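Local coordinates for protein gamma-glutamyltranspeptidase (PDB 5HFT) that catalyses the conversion of oxamate to oxalate in the uric acid degradation pathway, at residues Ser43-Ala48 against Leu155-Gly160; Ala56-Val61 against Gly146-Val151; Ala66-Val69 against Met74-Leu77. All coordinates share one frame; numbering follows the deposited sequence.

Interaction 1 of 3, residues Ser43-Ala48 against Leu155-Gly160; sequences SQSALA and LADAIG
Ser-45 and Asp-157 mark the closest approach of two helical segments, their CA atoms 6.7 Å apart. In this gamma-glutamyltransferase-family protein of the N-terminal nucleophile (Ntn) hydrolase fold the contact joins two helices: Ser43-Ala48 lies on helix 40-51, and Leu155-Gly160 holds the first turn of helix 156-164. Contact between them is confined to one side-chain hydrogen bond, with 91 Å² of surface buried. Both CB atoms face the opposite segment. The hydroxyl OG of Ser-45 donates a hydrogen bond to OD2 of Asp-157. It meets the carboxylate oxygen on its anti side, 24° out of the carboxylate plane. CG of Asp-157 stands opposite its own carbonyl carbon (chi1 -59°), which sends the carboxylate across to the serine. Because Asp-157 sits in the first turn of its helix, the helix end would be expected to favour the charged form. Helix 56-70 also takes part: its Ala-66 packs on Ser-45, and its Ala-65 touches Leu-155 and Ala-158. The other carboxylate oxygen, OD1 of Asp-157, forms a long, weak ion pair with NH1 of Arg-153.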
loop_
_atom_site.group_PDB
_atom_site.type_symbol
_atom_site.label_atom_id
_atom_site.label_comp_id
_atom_site.label_asym_id
_atom_site.label_seq_id
_atom_site.Cartn_x
_atom_site.Cartn_y
_atom_site.Cartn_z
ATOM N N SER A 43 5.559 11.059 -6.136
ATOM C CA SER A 43 6.289 10.647 -7.333
ATOM C C SER A 43 7.623 11.379 -7.472
ATOM O O SER A 43 8.646 10.765 -7.789
ATOM C CB SER A 43 5.422 10.887 -8.562
ATOM O OG SER A 43 4.231 10.129 -8.482
ATOM N N GLN A 44 7.636 12.689 -7.231
ATOM C CA GLN A 44 8.870 13.453 -7.383
ATOM C C GLN A 44 9.860 13.199 -6.259
ATOM O O GLN A 44 11.067 13.333 -6.464
ATOM C CB GLN A 44 8.560 14.941 -7.477
ATOM C CG GLN A 44 7.715 15.332 -8.687
ATOM C CD GLN A 44 8.389 15.059 -10.034
ATOM O OE1 GLN A 44 7.727 15.084 -11.070
ATOM N NE2 GLN A 44 9.704 14.817 -10.026
ATOM N N SER A 45 9.390 12.812 -5.080
ATOM C CA SER A 45 10.318 12.513 -3.998
ATOM C C SER A 45 11.087 11.246 -4.295
ATOM O O SER A 45 12.305 11.201 -4.104
ATOM C CB SER A 45 9.563 12.368 -2.678
ATOM O OG SER A 45 9.951 13.378 -1.778
ATOM N N ALA A 46 10.392 10.208 -4.772
ATOM C CA ALA A 46 11.078 9.023 -5.277
ATOM C C ALA A 46 12.008 9.382 -6.421
ATOM O O ALA A 46 13.169 8.955 -6.443
ATOM C CB ALA A 46 10.064 7.975 -5.744
ATOM N N LEU A 47 11.528 10.199 -7.362
ATOM C CA LEU A 47 12.313 10.498 -8.557
ATOM C C LEU A 47 13.619 11.199 -8.225
ATOM O O LEU A 47 14.644 10.940 -8.864
ATOM C CB LEU A 47 11.516 11.354 -9.520
ATOM C CG LEU A 47 12.122 11.288 -10.904
ATOM C CD1 LEU A 47 11.915 9.879 -11.425
ATOM C CD2 LEU A 47 11.467 12.335 -11.796
ATOM N N ALA A 48 13.606 12.098 -7.235
ATOM C CA ALA A 48 14.835 12.810 -6.902
ATOM C C ALA A 48 15.906 11.834 -6.430
ATOM O O ALA A 48 17.041 11.864 -6.923
ATOM C CB ALA A 48 14.567 13.895 -5.852
ATOM N N LEU A 155 14.388 11.116 4.175
ATOM C CA LEU A 155 13.257 11.777 4.818
ATOM C C LEU A 155 13.233 13.278 4.600
ATOM O O LEU A 155 12.314 13.937 5.083
ATOM C CB LEU A 155 13.254 11.516 6.323
ATOM C CG LEU A 155 13.325 10.062 6.732
ATOM C CD1 LEU A 155 13.490 10.023 8.243
ATOM C CD2 LEU A 155 12.084 9.351 6.248
ATOM N N ALA A 156 14.225 13.830 3.909
ATOM C CA ALA A 156 14.345 15.277 3.814
ATOM C C ALA A 156 13.060 15.907 3.281
ATOM O O ALA A 156 12.534 16.859 3.874
ATOM C CB ALA A 156 15.553 15.645 2.959
ATOM N N ASP A 157 12.552 15.417 2.147
ATOM C CA ASP A 157 11.339 16.022 1.600
ATOM C C ASP A 157 10.166 15.872 2.560
ATOM O O ASP A 157 9.403 16.823 2.761
ATOM C CB ASP A 157 10.964 15.404 0.260
ATOM C CG ASP A 157 12.032 15.544 -0.769
ATOM O OD1 ASP A 157 13.128 16.038 -0.447
ATOM O OD2 ASP A 157 11.755 15.170 -1.922
ATOM N N ALA A 158 10.031 14.698 3.192
ATOM C CA ALA A 158 8.925 14.468 4.124
ATOM C C ALA A 158 8.949 15.455 5.282
ATOM O O ALA A 158 7.901 15.983 5.681
ATOM C CB ALA A 158 8.980 13.040 4.682
ATOM N N ILE A 159 10.134 15.700 5.840
ATOM C CA ILE A 159 10.276 16.647 6.938
ATOM C C ILE A 159 9.813 18.041 6.521
ATOM O O ILE A 159 8.942 18.643 7.161
ATOM C CB ILE A 159 11.733 16.654 7.427
ATOM C CG1 ILE A 159 12.001 15.392 8.251
ATOM C CG2 ILE A 159 12.028 17.939 8.192
ATOM C CD1 ILE A 159 13.438 15.146 8.529
ATOM N N GLY A 160 10.379 18.563 5.431
ATOM C CA GLY A 160 10.091 19.922 5.000
ATOM C C GLY A 160 8.644 20.163 4.617
ATOM O O GLY A 160 8.132 21.270 4.800
#

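Interaction 2 of 3, residues Ala56-Val61 against Gly146-Val151; sequences AIEAMV and GRALPV
Glu-58 reaches from the first turn of helix 56-70 to the backbone of Ala-148 and Leu-149, a side-chain tie between a helix start and the loop that links helix 130-144 to helix 151-154 in the Ntn-hydrolase fold of this gamma-glutamyltransferase-family protein. OE2 of Glu-58 accepts the backbone N-H of Leu-149 at 2.8 Å, with an N-H...acceptor angle of 161°. The donor comes to the syn side of the oxygen, 26° out of the carboxylate plane. The same OE2 lies 3.6 Å from CB of Ala-148, whose methyl borders the bond, while CB of Leu-149 flanks it at 4.0 Å.

The reach comes from the glutamate's shape: CG lies opposite its carbonyl carbon (chi1 -53°) and the chain then runs extended. It spans a backbone separation of 7.7 Å between the CA atoms of Glu-58 and Leu-149. Around this first shell, Leu-138 and Ser-141 of helix 130-144, Ile-49 of helix 40-51 and Leu-154 of helix 151-154 pack on Glu-58. Ile-49 also touches Leu-149, and Pro-150 just beyond is the N-cap of helix 151-154. The second carboxylate oxygen turns back to its own helix start: OE1 of Glu-58 accepts the backbone N-H of Ser-55, just before the helix.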
loop_
_atom_site.group_PDB
_atom_site.type_symbol
_atom_site.label_atom_id
_atom_site.label_comp_id
_atom_site.label_asym_id
_atom_site.label_seq_id
_atom_site.Cartn_x
_atom_site.Cartn_y
_atom_site.Cartn_z
ATOM N N ALA A 56 15.927 2.095 -6.444
ATOM C CA ALA A 56 14.469 2.140 -6.445
ATOM C C ALA A 56 13.886 1.980 -5.044
ATOM O O ALA A 56 12.794 2.495 -4.771
ATOM C CB ALA A 56 13.899 1.067 -7.365
ATOM N N ILE A 57 14.557 1.237 -4.158
ATOM C CA ILE A 57 13.992 1.019 -2.827
ATOM C C ILE A 57 14.104 2.286 -1.985
ATOM O O ILE A 57 13.111 2.773 -1.430
ATOM C CB ILE A 57 14.668 -0.182 -2.143
ATOM C CG1 ILE A 57 14.142 -1.485 -2.736
ATOM C CG2 ILE A 57 14.373 -0.164 -0.661
ATOM C CD1 ILE A 57 15.076 -2.644 -2.582
ATOM N N GLU A 58 15.301 2.869 -1.921
ATOM C CA GLU A 58 15.466 4.117 -1.189
ATOM C C GLU A 58 14.545 5.191 -1.764
ATOM O O GLU A 58 13.979 6.005 -1.024
ATOM C CB GLU A 58 16.935 4.548 -1.228
ATOM C CG GLU A 58 17.939 3.464 -0.756
ATOM C CD GLU A 58 19.406 3.804 -1.053
ATOM O OE1 GLU A 58 19.764 3.957 -2.248
ATOM O OE2 GLU A 58 20.202 3.934 -0.097
ATOM N N ALA A 59 14.364 5.194 -3.085
ATOM C CA ALA A 59 13.404 6.113 -3.685
ATOM C C ALA A 59 12.001 5.801 -3.204
ATOM O O ALA A 59 11.196 6.715 -2.999
ATOM C CB ALA A 59 13.480 6.055 -5.215
ATOM N N MET A 60 11.683 4.512 -3.026
ATOM C CA MET A 60 10.368 4.147 -2.499
ATOM C C MET A 60 10.220 4.575 -1.049
ATOM O O MET A 60 9.145 5.018 -0.632
ATOM C CB MET A 60 10.131 2.646 -2.587
ATOM C CG MET A 60 8.784 2.253 -2.040
ATOM S SD MET A 60 7.507 2.887 -3.131
ATOM C CE MET A 60 7.648 1.747 -4.509
ATOM N N VAL A 61 11.293 4.475 -0.271
ATOM C CA VAL A 61 11.192 4.834 1.135
ATOM C C VAL A 61 10.944 6.331 1.273
ATOM O O VAL A 61 10.036 6.756 1.998
ATOM C CB VAL A 61 12.448 4.388 1.904
ATOM C CG1 VAL A 61 12.553 5.160 3.194
ATOM C CG2 VAL A 61 12.373 2.916 2.211
ATOM N N GLY A 146 25.612 -1.904 -3.882
ATOM C CA GLY A 146 26.739 -1.905 -2.969
ATOM C C GLY A 146 26.813 -0.705 -2.049
ATOM O O GLY A 146 27.718 -0.610 -1.210
ATOM N N ARG A 147 25.847 0.202 -2.170
ATOM C CA ARG A 147 25.882 1.516 -1.557
ATOM C C ARG A 147 24.577 1.728 -0.803
ATOM O O ARG A 147 23.707 0.850 -0.773
ATOM C CB ARG A 147 26.103 2.609 -2.618
ATOM N N ALA A 148 24.442 2.921 -0.215
ATOM C CA ALA A 148 23.239 3.377 0.474
ATOM C C ALA A 148 23.393 4.861 0.760
ATOM O O ALA A 148 24.487 5.307 1.108
ATOM C CB ALA A 148 23.003 2.618 1.792
ATOM N N LEU A 149 22.290 5.623 0.621
ATOM C CA LEU A 149 22.271 7.049 0.939
ATOM C C LEU A 149 21.976 7.271 2.420
ATOM O O LEU A 149 21.440 6.393 3.100
ATOM C CB LEU A 149 21.218 7.756 0.087
ATOM C CG LEU A 149 21.450 7.762 -1.420
ATOM C CD1 LEU A 149 20.282 8.404 -2.147
ATOM C CD2 LEU A 149 22.750 8.472 -1.752
ATOM N N PRO A 150 22.338 8.432 2.961
ATOM C CA PRO A 150 21.965 8.744 4.350
ATOM C C PRO A 150 20.454 8.758 4.542
ATOM O O PRO A 150 19.704 9.278 3.712
ATOM C CB PRO A 150 22.569 10.135 4.579
ATOM C CG PRO A 150 23.648 10.272 3.552
ATOM C CD PRO A 150 23.190 9.479 2.360
ATOM N N VAL A 151 20.012 8.160 5.650
ATOM C CA VAL A 151 18.596 8.200 6.022
ATOM C C VAL A 151 18.074 9.637 6.049
ATOM O O VAL A 151 16.981 9.925 5.541
ATOM C CB VAL A 151 18.388 7.490 7.378
ATOM C CG1 VAL A 151 19.319 8.070 8.442
ATOM C CG2 VAL A 151 16.957 7.622 7.851
#

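Interaction 3 of 3, residues Ala66-Val69 against Met74-Leu77; sequences AIAV and MNGL
Ala-68 and Gly-76 come within 4.1 Å, CA to CA, in the connection from helix 56-70 to strand 80-86 of the Ntn-hydrolase fold, where Met74-Leu77 passes across the helix's last turn. CB of Ala-68 rests 3.7 Å from CA of Gly-76. Glycine suits this place, because at its extended backbone angles a CB would press on the carbonyl oxygen of Asn-75. The same methyl meets CD2 of Leu-77 at 3.9 Å, an apolar touch that Leu-215 and Leu-218 of helix 209-221 continue around the leucine.

The polar bond lies on the other side of Gly-76 in sequence. ND2 of Asn-75 donates to the backbone O of Ile-67 at 3.1 Å. The acceptor lies close to the amide plane, the donor 42° above the carbonyl plane of Ile-67. With CG of Asn-75 set between its backbone N and carbonyl carbon (chi1 83°), the amide turns toward the helix, and OD1 passes 3.7 Å from CG2 of Ile-67. OD1 is hydrogen-bonded to a polar side chain of another protein chain, probably the small subunit. The amide serves both ways: its NH2 ties the loop to the helix and its oxygen to that chain.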
loop_
_atom_site.group_PDB
_atom_site.type_symbol
_atom_site.label_atom_id
_atom_site.label_comp_id
_atom_site.label_asym_id
_atom_site.label_seq_id
_atom_site.Cartn_x
_atom_site.Cartn_y
_atom_site.Cartn_z
ATOM N N ALA A 66 7.018 10.815 2.157
ATOM C CA ALA A 66 6.381 11.962 1.509
ATOM C C ALA A 66 4.867 11.795 1.415
ATOM O O ALA A 66 4.111 12.688 1.798
ATOM C CB ALA A 66 6.975 12.163 0.118
ATOM N N ILE A 67 4.407 10.647 0.911
ATOM C CA ILE A 67 2.980 10.337 0.813
ATOM C C ILE A 67 2.330 10.189 2.185
ATOM O O ILE A 67 1.097 10.120 2.279
ATOM C CB ILE A 67 2.781 9.073 -0.062
ATOM C CG1 ILE A 67 1.340 8.922 -0.532
ATOM C CG2 ILE A 67 3.185 7.801 0.671
ATOM C CD1 ILE A 67 0.991 9.754 -1.697
ATOM N N ALA A 68 3.128 10.090 3.252
ATOM C CA ALA A 68 2.568 10.092 4.599
ATOM C C ALA A 68 2.210 11.500 5.033
ATOM O O ALA A 68 1.149 11.730 5.618
ATOM C CB ALA A 68 3.550 9.474 5.588
ATOM N N VAL A 69 3.050 12.468 4.706
ATOM C CA VAL A 69 2.719 13.845 5.028
ATOM C C VAL A 69 1.550 14.322 4.175
ATOM O O VAL A 69 0.626 14.962 4.685
ATOM C CB VAL A 69 3.958 14.732 4.825
ATOM C CG1 VAL A 69 3.610 16.179 4.996
ATOM C CG2 VAL A 69 5.085 14.321 5.770
ATOM N N MET A 74 -5.330 8.707 4.588
ATOM C CA MET A 74 -5.381 7.407 3.936
ATOM C C MET A 74 -4.211 6.500 4.283
ATOM O O MET A 74 -4.261 5.308 3.952
ATOM C CB MET A 74 -5.400 7.569 2.409
ATOM C CG MET A 74 -6.710 7.999 1.785
ATOM S SD MET A 74 -6.486 8.038 -0.012
ATOM C CE MET A 74 -8.174 7.762 -0.548
ATOM N N ASN A 75 -3.164 7.023 4.917
ATOM C CA ASN A 75 -1.952 6.263 5.178
ATOM C C ASN A 75 -1.042 7.162 6.003
ATOM O O ASN A 75 -1.272 8.364 6.109
ATOM C CB ASN A 75 -1.251 5.829 3.866
ATOM C CG ASN A 75 -0.381 6.919 3.291
ATOM O OD1 ASN A 75 0.840 6.888 3.410
ATOM N ND2 ASN A 75 -1.012 7.926 2.713
ATOM N N GLY A 76 0.006 6.577 6.565
ATOM C CA GLY A 76 0.999 7.356 7.269
ATOM C C GLY A 76 1.879 6.457 8.113
ATOM O O GLY A 76 1.829 5.227 8.008
ATOM N N LEU A 77 2.683 7.103 8.960
ATOM C CA LEU A 77 3.564 6.396 9.883
ATOM C C LEU A 77 2.780 5.572 10.903
ATOM O O LEU A 77 3.387 4.849 11.696
ATOM C CB LEU A 77 4.465 7.404 10.618
ATOM C CG LEU A 77 5.307 8.422 9.808
ATOM C CD1 LEU A 77 6.567 8.947 10.527
ATOM C CD2 LEU A 77 5.648 7.922 8.446
#

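How the interactions relate
Helix 56-70 supplies a segment to interactions 2 and 3, from its first and last turn, and packs beside interaction 1, which joins helices 40-51 and 156-164. Interaction 3 is buried, its centre about 9 Å from the centre of the chain; interactions 1 and 2, with centres about 17 and 18 Å from it, are only partly buried. The outer two each rest on a single carboxylate, met by a hydroxyl in one and a backbone N-H in the other, whereas the inner one combines a neutral amide with apolar packing. Interaction 1 touches both others: O of Ala-46 packs on CB of Ala-59, and O of Ala-158 on CG2 of Val-69. Interactions 2 and 3 do not touch.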